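Local coordinates for conserved hypothetical protein (Corynebacterium diphtheriae NCTC 13129, PDB 2GS5) that is of unknown function, a single-chain member of the YqgE/AlgH (UPF0301) family built round a mixed beta sheet flanked by short helices, at residues Q145-Q148 and E149-G153; R5-N8 and A9-R12; D57-V60 and F61-I64. All coordinates share one frame; numbering follows the deposited sequence.

Contact 1 of 3, residues Q145-Q148 and E149-G153; sequences QLAQ and EIENG
Glu149 OE1 accepts hydrogen bonds from two indoles, Trp141 NE1 and Trp155 NE1, while the other oxygen of this carboxylate faces Gln145. There Glu149 OE2 takes Gln145 NE2 at 3.1 Å, on its anti side and somewhat out of the carboxylate plane. The bond is almost straight (N-H...O 175°) and lies in the plane of the Gln145 amide. CG of Gln145 is anti to the backbone N (chi1 -176°), and a bend at the next torsion (chi2) turns NE2 to the Glu149 carboxylate. Three donors grip the carboxylate, two at OE1 and one at OE2, which probably limits its rotation.

On another side of the helix, Ile150 CD1 comes up to Leu146 CG at 3.8 Å. The two side chains meet at a slant and pack on Pro15 and strand 155-159. Underneath run the i to i+4 bonds: Glu149 N to Gln145 O and Ile150 N to Leu146 O are both 2.9 Å. Glu151 N to Ala147 O and Asn152 N to Gln148 O are both 3.0 Å. Gly153 N turns back to Ile150 O at 2.9 Å. Gly153 takes a positive phi (91°), and the chain leaves helix 145-151 through a Schellman motif.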
loop_
_atom_site.group_PDB
_atom_site.type_symbol
_atom_site.label_atom_id
_atom_site.label_comp_id
_atom_site.label_asym_id
_atom_site.label_seq_id
_atom_site.Cartn_x
_atom_site.Cartn_y
_atom_site.Cartn_z
ATOM N N GLN A 145 0.413 18.766 -1.033
ATOM C CA GLN A 145 -1.011 18.447 -0.913
ATOM C C GLN A 145 -1.283 17.337 0.101
ATOM O O GLN A 145 -2.267 17.406 0.844
ATOM C CB GLN A 145 -1.586 18.087 -2.291
ATOM C CG GLN A 145 -3.089 17.830 -2.332
ATOM C CD GLN A 145 -3.950 19.017 -1.924
ATOM O OE1 GLN A 145 -3.592 20.180 -2.143
ATOM N NE2 GLN A 145 -5.110 18.721 -1.337
ATOM N N LEU A 146 -0.411 16.333 0.158
ATOM C CA LEU A 146 -0.555 15.287 1.168
ATOM C C LEU A 146 -0.460 15.900 2.563
ATOM O O LEU A 146 -1.275 15.589 3.430
ATOM C CB LEU A 146 0.482 14.181 0.996
ATOM C CG LEU A 146 0.432 13.076 2.054
ATOM C CD1 LEU A 146 -0.962 12.451 2.144
ATOM C CD2 LEU A 146 1.480 12.030 1.735
ATOM N N ALA A 147 0.515 16.787 2.770
ATOM C CA ALA A 147 0.657 17.477 4.054
ATOM C C ALA A 147 -0.616 18.225 4.437
ATOM O O ALA A 147 -1.079 18.151 5.582
ATOM C CB ALA A 147 1.812 18.439 3.992
ATOM N N GLN A 148 -1.179 18.954 3.478
ATOM C CA GLN A 148 -2.428 19.675 3.712
ATOM C C GLN A 148 -3.556 18.727 4.123
ATOM O O GLN A 148 -4.295 18.991 5.063
ATOM C CB GLN A 148 -2.840 20.456 2.463
ATOM C CG GLN A 148 -4.106 21.270 2.639
ATOM C CD GLN A 148 -3.949 22.388 3.649
ATOM O OE1 GLN A 148 -4.550 22.363 4.733
ATOM N NE2 GLN A 148 -3.134 23.380 3.303
ATOM N N GLU A 149 -3.678 17.611 3.416
ATOM C CA GLU A 149 -4.742 16.643 3.717
ATOM C C GLU A 149 -4.554 15.996 5.083
ATOM O O GLU A 149 -5.530 15.764 5.785
ATOM C CB GLU A 149 -4.846 15.593 2.605
ATOM C CG GLU A 149 -5.351 16.221 1.320
ATOM C CD GLU A 149 -5.480 15.272 0.160
ATOM O OE1 GLU A 149 -5.322 14.049 0.355
ATOM O OE2 GLU A 149 -5.760 15.759 -0.957
ATOM N N ILE A 150 -3.309 15.707 5.453
ATOM C CA ILE A 150 -3.026 15.172 6.784
ATOM C C ILE A 150 -3.429 16.188 7.865
ATOM O O ILE A 150 -4.115 15.834 8.825
ATOM C CB ILE A 150 -1.545 14.745 6.924
ATOM C CG1 ILE A 150 -1.266 13.510 6.061
ATOM C CG2 ILE A 150 -1.188 14.458 8.401
ATOM C CD1 ILE A 150 0.200 13.254 5.834
ATOM N N GLU A 151 -3.058 17.449 7.663
ATOM C CA GLU A 151 -3.437 18.526 8.590
ATOM C C GLU A 151 -4.952 18.666 8.715
ATOM O O GLU A 151 -5.468 18.997 9.791
ATOM C CB GLU A 151 -2.821 19.853 8.138
ATOM C CG GLU A 151 -1.311 19.900 8.324
ATOM C CD GLU A 151 -0.623 20.982 7.513
ATOM O OE1 GLU A 151 -1.316 21.865 6.947
ATOM O OE2 GLU A 151 0.630 20.954 7.446
ATOM N N ASN A 152 -5.664 18.395 7.628
ATOM C CA ASN A 152 -7.127 18.444 7.628
ATOM C C ASN A 152 -7.787 17.239 8.318
ATOM O O ASN A 152 -9.002 17.234 8.535
ATOM C CB ASN A 152 -7.641 18.560 6.193
ATOM C CG ASN A 152 -9.103 18.948 6.126
ATOM O OD1 ASN A 152 -9.499 19.996 6.643
ATOM N ND2 ASN A 152 -9.917 18.106 5.493
ATOM N N GLY A 153 -6.995 16.224 8.654
ATOM C CA GLY A 153 -7.494 15.011 9.302
ATOM C C GLY A 153 -7.916 13.885 8.365
ATOM O O GLY A 153 -8.514 12.909 8.822
#

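Contact 2 of 3, residues R5-N8 and A9-R12; sequences RLFN and AMER
Leu6 reaches the second segment through its carbonyl. A water takes the place of a direct bond: it donates to Leu6 O at 2.8 Å and accepts from Ala9 N, also at 2.8 Å. The Leu6 side chain stays back, with CB over one face of the Phe7 ring, offset toward the rim.

Phe7 carries most of the contact. Arg12 CG lies over the other face, 3.4 Å from the centroid of the Phe7 ring and 7° off the normal, a CH-pi contact of nearly ideal placement. The Arg12 chain runs extended from CG to NE across this face, roughly at right angles to the Phe7 side chain. Its guanidinium ends over CD2, with Phe7 CD2 to Arg12 CZ at 3.5 Å and the two planes 32° apart. A salt bridge from Arg12 NH1 to Asp4 OD1 holds the far end.

Residues 7-10 make a beta turn in the loop before strand 19-23, with the Leu6 O-water-Ala9 N bridge beside it. A short 3-10 segment takes in Arg5 and Leu6. The Phe7 and Met10 side chains both rest on Phe156 of strand 155-159. Met10 is present as selenomethionine. Its chain bends about the CG-SE bond (chi3 82°), which brings Met10 CE obliquely to Phe7 CE1 at 3.4 Å.

Asn8 comes last, on the exposed side. Asn8 N makes a weak bond to Arg5 O at 3.5 Å.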
loop_
_atom_site.group_PDB
_atom_site.type_symbol
_atom_site.label_atom_id
_atom_site.label_comp_id
_atom_site.label_asym_id
_atom_site.label_seq_id
_atom_site.Cartn_x
_atom_site.Cartn_y
_atom_site.Cartn_z
ATOM N N ARG A 5 -5.863 17.500 17.457
ATOM C CA ARG A 5 -5.791 17.236 18.899
ATOM C C ARG A 5 -5.267 15.846 19.270
ATOM O O ARG A 5 -4.777 15.652 20.382
ATOM C CB ARG A 5 -7.159 17.438 19.554
ATOM C CG ARG A 5 -7.487 18.877 19.884
ATOM C CD ARG A 5 -8.962 19.052 20.203
ATOM N NE ARG A 5 -9.414 18.147 21.262
ATOM C CZ ARG A 5 -10.027 16.973 21.077
ATOM N NH1 ARG A 5 -10.287 16.504 19.857
ATOM N NH2 ARG A 5 -10.383 16.253 22.136
ATOM N N LEU A 6 -5.367 14.882 18.355
ATOM C CA LEU A 6 -4.815 13.553 18.605
ATOM C C LEU A 6 -3.317 13.587 18.883
ATOM O O LEU A 6 -2.793 12.694 19.545
ATOM C CB LEU A 6 -5.090 12.605 17.431
ATOM C CG LEU A 6 -6.482 11.977 17.426
ATOM C CD1 LEU A 6 -6.704 11.213 16.137
ATOM C CD2 LEU A 6 -6.654 11.057 18.624
ATOM N N PHE A 7 -2.638 14.625 18.396
ATOM C CA PHE A 7 -1.177 14.654 18.390
ATOM C C PHE A 7 -0.567 15.631 19.394
ATOM O O PHE A 7 0.602 16.000 19.276
ATOM C CB PHE A 7 -0.693 14.943 16.964
ATOM C CG PHE A 7 -1.215 13.955 15.964
ATOM C CD1 PHE A 7 -0.690 12.675 15.914
ATOM C CD2 PHE A 7 -2.267 14.282 15.121
ATOM C CE1 PHE A 7 -1.178 11.740 15.018
ATOM C CE2 PHE A 7 -2.768 13.350 14.222
ATOM C CZ PHE A 7 -2.218 12.080 14.169
ATOM N N ASN A 8 -1.340 16.012 20.401
ATOM C CA ASN A 8 -0.855 16.946 21.414
ATOM C C ASN A 8 0.319 16.383 22.222
ATOM O O ASN A 8 1.231 17.118 22.585
ATOM C CB ASN A 8 -1.992 17.359 22.360
ATOM C CG ASN A 8 -2.988 18.311 21.708
ATOM O OD1 ASN A 8 -2.764 18.816 20.608
ATOM N ND2 ASN A 8 -4.099 18.554 22.388
ATOM N N ALA A 9 0.281 15.085 22.515
ATOM C CA ALA A 9 1.376 14.406 23.218
ATOM C C ALA A 9 2.090 13.408 22.306
ATOM O O ALA A 9 3.287 13.176 22.448
ATOM C CB ALA A 9 0.844 13.698 24.452
HETATM N N MSE A 10 1.339 12.823 21.380
HETATM C CA MSE A 10 1.835 11.816 20.450
HETATM C C MSE A 10 2.135 12.511 19.133
HETATM O O MSE A 10 1.330 13.295 18.670
HETATM C CB MSE A 10 0.732 10.782 20.244
HETATM C CG MSE A 10 1.064 9.630 19.335
HETATM SE SE MSE A 10 -0.542 8.553 19.101
HETATM C CE MSE A 10 -1.418 9.595 17.709
ATOM N N GLU A 11 3.287 12.251 18.531
ATOM C CA GLU A 11 3.634 12.937 17.283
ATOM C C GLU A 11 3.219 12.150 16.055
ATOM O O GLU A 11 3.183 10.922 16.078
ATOM C CB GLU A 11 5.124 13.235 17.219
ATOM C CG GLU A 11 5.553 14.305 18.201
ATOM C CD GLU A 11 6.602 15.220 17.628
ATOM O OE1 GLU A 11 6.519 16.448 17.879
ATOM O OE2 GLU A 11 7.505 14.709 16.926
ATOM N N ARG A 12 2.906 12.886 14.991
ATOM C CA ARG A 12 2.546 12.285 13.714
ATOM C C ARG A 12 3.748 11.579 13.119
ATOM O O ARG A 12 4.881 12.051 13.258
ATOM C CB ARG A 12 2.087 13.359 12.728
ATOM C CG ARG A 12 0.791 14.068 13.074
ATOM C CD ARG A 12 0.390 14.991 11.938
ATOM N NE ARG A 12 -0.865 15.706 12.171
ATOM C CZ ARG A 12 -0.996 16.770 12.959
ATOM N NH1 ARG A 12 -2.190 17.344 13.089
ATOM N NH2 ARG A 12 0.043 17.264 13.630
HETATM O O HOH W 1 -1.549 13.041 22.002
#

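Contact 3 of 3, residues D57-V60 and F61-I64; sequences DVAV and FNVI
Val60 and Ile64 form the close-packed part of this contact. Val60 O accepts two backbone bonds. Ile64 N to Val60 O is 2.9 Å, nearly along the C=O axis. Val63 N to Val60 O is 3.0 Å, but this donor stands above the carbonyl plane, away from the lone pairs. Asn62 N reaches Ala59 O at 3.0 Å in the same raised position. The bonds from Asn62 and Val63 close two overlapping beta turns, and the one from Ile64 is an i to i+4 bond. Together they wind the chain into about one helical turn as it leaves strand 58-59.

On the inner face Val60 CG1 meets Ile64 CG1 at 4.1 Å. Ile64 CG1 sits between its own backbone N and carbonyl carbon (chi1 37°), a crowded position. Both residues pack on Leu134 of strand 129-141, and Val68 and Leu118 lie close by.

The outer side is looser. At the margin Val58 CG1 and Val63 CG2 make a more exposed touch at 3.9 Å, with their side chains at about a right angle. Both lie beside Leu77 of strand 76-79, to which Val58 is joined by backbone bonding. Asn62 ND2 passes Ala59 CB at 3.7 Å. A water adds a second link between these two residues, accepting from Ala59 N at 2.9 Å and from Asn62 ND2 at 2.8 Å. Phe61 is exposed and its ring leads away from the strand. Asn62 OD1 lies at the edge of that ring, in its plane.

The chemistry is thus divided. Main-chain bonds set the course of the turn, and apolar contacts seat Val60 and Ile64 on the sheet. On the polar side the water ties the Asn62 amide back to the end of strand 58-59.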
loop_
_atom_site.group_PDB
_atom_site.type_symbol
_atom_site.label_atom_id
_atom_site.label_comp_id
_atom_site.label_asym_id
_atom_site.label_seq_id
_atom_site.Cartn_x
_atom_site.Cartn_y
_atom_site.Cartn_z
ATOM N N ASP A 57 -11.705 -7.870 -9.847
ATOM C CA ASP A 57 -12.107 -9.182 -10.341
ATOM C C ASP A 57 -11.278 -9.630 -11.548
ATOM O O ASP A 57 -11.609 -10.633 -12.186
ATOM C CB ASP A 57 -13.598 -9.161 -10.681
ATOM C CG ASP A 57 -14.459 -8.888 -9.461
ATOM O OD1 ASP A 57 -14.377 -9.673 -8.486
ATOM O OD2 ASP A 57 -15.210 -7.889 -9.470
ATOM N N VAL A 58 -10.192 -8.917 -11.840
ATOM C CA VAL A 58 -9.335 -9.247 -12.973
ATOM C C VAL A 58 -8.170 -10.123 -12.513
ATOM O O VAL A 58 -7.351 -9.709 -11.701
ATOM C CB VAL A 58 -8.778 -7.974 -13.650
ATOM C CG1 VAL A 58 -7.875 -8.347 -14.820
ATOM C CG2 VAL A 58 -9.930 -7.061 -14.109
ATOM N N ALA A 59 -8.112 -11.348 -13.025
ATOM C CA ALA A 59 -7.021 -12.265 -12.703
ATOM C C ALA A 59 -5.719 -11.768 -13.314
ATOM O O ALA A 59 -5.692 -11.316 -14.464
ATOM C CB ALA A 59 -7.342 -13.675 -13.215
ATOM N N VAL A 60 -4.637 -11.876 -12.548
ATOM C CA VAL A 60 -3.308 -11.541 -13.050
ATOM C C VAL A 60 -2.995 -12.340 -14.326
ATOM O O VAL A 60 -2.350 -11.824 -15.247
ATOM C CB VAL A 60 -2.211 -11.802 -11.978
ATOM C CG1 VAL A 60 -0.810 -11.623 -12.556
ATOM C CG2 VAL A 60 -2.419 -10.894 -10.772
ATOM N N PHE A 61 -3.464 -13.587 -14.381
ATOM C CA PHE A 61 -3.274 -14.443 -15.566
ATOM C C PHE A 61 -3.698 -13.769 -16.876
ATOM O O PHE A 61 -3.087 -13.994 -17.919
ATOM C CB PHE A 61 -4.033 -15.764 -15.396
ATOM C CG PHE A 61 -3.889 -16.693 -16.562
ATOM C CD1 PHE A 61 -2.853 -17.611 -16.606
ATOM C CD2 PHE A 61 -4.787 -16.644 -17.624
ATOM C CE1 PHE A 61 -2.718 -18.474 -17.692
ATOM C CE2 PHE A 61 -4.652 -17.501 -18.710
ATOM C CZ PHE A 61 -3.619 -18.416 -18.734
ATOM N N ASN A 62 -4.732 -12.938 -16.823
ATOM C CA ASN A 62 -5.260 -12.311 -18.039
ATOM C C ASN A 62 -4.521 -11.051 -18.490
ATOM O O ASN A 62 -4.791 -10.537 -19.582
ATOM C CB ASN A 62 -6.751 -12.054 -17.862
ATOM C CG ASN A 62 -7.550 -13.343 -17.876
ATOM O OD1 ASN A 62 -7.474 -14.119 -18.836
ATOM N ND2 ASN A 62 -8.302 -13.592 -16.814
ATOM N N VAL A 63 -3.575 -10.582 -17.679
ATOM C CA VAL A 63 -2.838 -9.351 -17.970
ATOM C C VAL A 63 -1.347 -9.624 -18.143
ATOM O O VAL A 63 -0.773 -9.282 -19.173
ATOM C CB VAL A 63 -3.065 -8.303 -16.858
ATOM C CG1 VAL A 63 -2.229 -7.046 -17.113
ATOM C CG2 VAL A 63 -4.559 -7.960 -16.751
ATOM N N ILE A 64 -0.733 -10.244 -17.139
ATOM C CA ILE A 64 0.690 -10.600 -17.172
ATOM C C ILE A 64 0.869 -12.003 -16.584
ATOM O O ILE A 64 1.327 -12.158 -15.458
ATOM C CB ILE A 64 1.605 -9.575 -16.421
ATOM C CG1 ILE A 64 0.927 -9.034 -15.162
ATOM C CG2 ILE A 64 1.999 -8.428 -17.338
ATOM C CD1 ILE A 64 1.812 -8.093 -14.355
HETATM O O HOH W 2 -9.936 -11.964 -15.168
#

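Along the chain the order is contact 2, contact 3, contact 1. Contacts 1 and 2 are neighbours, with centres about 15 Å apart. They touch where Ile150 CG2 packs on Arg12 CD at 3.9 Å. The N-terminal arm thus lies beside helix 145-151, and both rest on strand 155-159, which pairs with strand 19-23. Contact 3 has its centre about 35 Å from that of contact 1 and about 42 Å from that of contact 2. It packs on strands 76-79 and 129-141 of the same mixed sheet. All three are surface contacts: contacts 1 and 2 form one local region and contact 3 lies on the opposite side of the chain's centre.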